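Local coordinates for structural protein ORF273 (Acidianus two-tailed virus, PDB 4ART) that is a thermo- and acid-stable structural protein of the virion of an archaeal virus, its precise role unknown, at residues Q173-E176 / Q177-N181. Numbering follows the deposited sequence.
Sequences QIVE and QKLGN
Leu179 N and Val175 O, 2.7 Å apart, form the shortest of four successive i+4 hydrogen bonds that span the last two turns of helix 171-179 and its C-terminal end. Before it in the series, Gln177 N reaches Gln173 O at 3.0 Å and Lys178 N reaches Ile174 O, also at 3.0 Å. The fourth bond, from Gly180 N to Glu176 O at 3.0 Å, is more bent: its N-H angle falls to 135°, and the donor stands above the carbonyl plane instead of on a lone pair. The bond still pairs both atoms, though its alignment is poorer than in the three before it, just where the helix ends. Gly180, with positive phi, turns the chain out of helical geometry.

On the inner face, Val175 CG1 meets Leu179 CD1 at 3.8 Å, the two side chains crossing at a slant. Val175 CG1 lies beside its own carbonyl carbon (chi1 167°), on the side of the next turn, which accounts for this branch making the touch. Leu121 of helix 113-123 and Phe126 of the loop after it contact both residues, while Ile194 of helix 188-201 joins Leu179 and the buried Ile174.

On the exposed side, Glu176 extends outward from the helix, and the chain beyond Gly180 brings the Asn181 side chain back alongside its carboxylate, the carboxylate and amide planes 33° apart. The chemistry thus implies a C-terminal turn held by main-chain bonds and an apolar seam against two helices, with its polar side chains left on the outer surface.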
loop_
_atom_site.group_PDB
_atom_site.type_symbol
_atom_site.label_atom_id
_atom_site.label_comp_id
_atom_site.label_asym_id
_atom_site.label_seq_id
_atom_site.Cartn_x
_atom_site.Cartn_y
_atom_site.Cartn_z
ATOM N N GLN A 173 -19.627 -17.360 0.545
ATOM C CA GLN A 173 -19.891 -18.184 1.741
ATOM C C GLN A 173 -19.881 -17.339 3.011
ATOM O O GLN A 173 -20.733 -17.544 3.870
ATOM C CB GLN A 173 -18.851 -19.311 1.890
ATOM C CG GLN A 173 -18.799 -20.267 0.728
ATOM C CD GLN A 173 -17.709 -19.945 -0.261
ATOM O OE1 GLN A 173 -17.610 -18.829 -0.795
ATOM N NE2 GLN A 173 -16.956 -20.982 -0.646
ATOM N N ILE A 174 -18.901 -16.417 3.145
ATOM C CA ILE A 174 -18.775 -15.530 4.328
ATOM C C ILE A 174 -19.933 -14.517 4.403
ATOM O O ILE A 174 -20.453 -14.285 5.496
ATOM C CB ILE A 174 -17.353 -14.890 4.462
ATOM C CG1 ILE A 174 -16.250 -15.995 4.506
ATOM C CG2 ILE A 174 -17.266 -13.968 5.682
ATOM C CD1 ILE A 174 -14.746 -15.531 4.252
ATOM N N VAL A 175 -20.352 -13.950 3.230
ATOM C CA VAL A 175 -21.473 -13.004 3.084
ATOM C C VAL A 175 -22.753 -13.749 3.438
ATOM O O VAL A 175 -23.562 -13.207 4.162
ATOM C CB VAL A 175 -21.522 -12.338 1.666
ATOM C CG1 VAL A 175 -22.840 -11.631 1.412
ATOM C CG2 VAL A 175 -20.370 -11.359 1.480
ATOM N N GLU A 176 -22.914 -15.012 2.971
ATOM C CA GLU A 176 -24.103 -15.829 3.257
ATOM C C GLU A 176 -24.217 -16.156 4.741
ATOM O O GLU A 176 -25.284 -15.961 5.321
ATOM C CB GLU A 176 -24.131 -17.103 2.408
ATOM C CG GLU A 176 -25.533 -17.648 2.200
ATOM C CD GLU A 176 -25.674 -18.669 1.085
ATOM O OE1 GLU A 176 -24.957 -18.546 0.064
ATOM O OE2 GLU A 176 -26.561 -19.546 1.201
ATOM N N GLN A 177 -23.109 -16.586 5.364
ATOM C CA GLN A 177 -23.061 -16.908 6.783
ATOM C C GLN A 177 -23.387 -15.686 7.659
ATOM O O GLN A 177 -24.134 -15.798 8.626
ATOM C CB GLN A 177 -21.672 -17.472 7.139
ATOM C CG GLN A 177 -21.598 -18.144 8.514
ATOM C CD GLN A 177 -22.343 -19.469 8.565
ATOM O OE1 GLN A 177 -22.586 -20.134 7.540
ATOM N NE2 GLN A 177 -22.730 -19.877 9.765
ATOM N N LYS A 178 -22.862 -14.511 7.292
ATOM C CA LYS A 178 -23.053 -13.277 8.056
ATOM C C LYS A 178 -24.331 -12.478 7.741
ATOM O O LYS A 178 -24.940 -11.941 8.660
ATOM C CB LYS A 178 -21.799 -12.386 7.962
ATOM C CG LYS A 178 -21.615 -11.424 9.148
ATOM C CD LYS A 178 -20.880 -12.068 10.334
ATOM C CE LYS A 178 -20.524 -11.046 11.388
ATOM N NZ LYS A 178 -19.385 -11.511 12.225
ATOM N N LEU A 179 -24.731 -12.388 6.466
ATOM C CA LEU A 179 -25.882 -11.559 6.065
ATOM C C LEU A 179 -27.115 -12.293 5.604
ATOM O O LEU A 179 -28.188 -11.708 5.590
ATOM C CB LEU A 179 -25.471 -10.572 4.944
ATOM C CG LEU A 179 -24.224 -9.723 5.144
ATOM C CD1 LEU A 179 -23.908 -8.947 3.868
ATOM C CD2 LEU A 179 -24.391 -8.764 6.295
ATOM N N GLY A 180 -26.944 -13.511 5.131
ATOM C CA GLY A 180 -28.035 -14.272 4.542
ATOM C C GLY A 180 -28.042 -14.139 3.032
ATOM O O GLY A 180 -27.112 -13.573 2.452
ATOM N N ASN A 181 -29.003 -14.788 2.372
ATOM C CA ASN A 181 -29.052 -14.765 0.911
ATOM C C ASN A 181 -29.837 -13.580 0.345
ATOM O O ASN A 181 -29.565 -13.149 -0.775
ATOM C CB ASN A 181 -29.500 -16.125 0.324
ATOM C CG ASN A 181 -28.538 -16.743 -0.686
ATOM O OD1 ASN A 181 -27.319 -16.491 -0.688
ATOM N ND2 ASN A 181 -29.066 -17.596 -1.567
#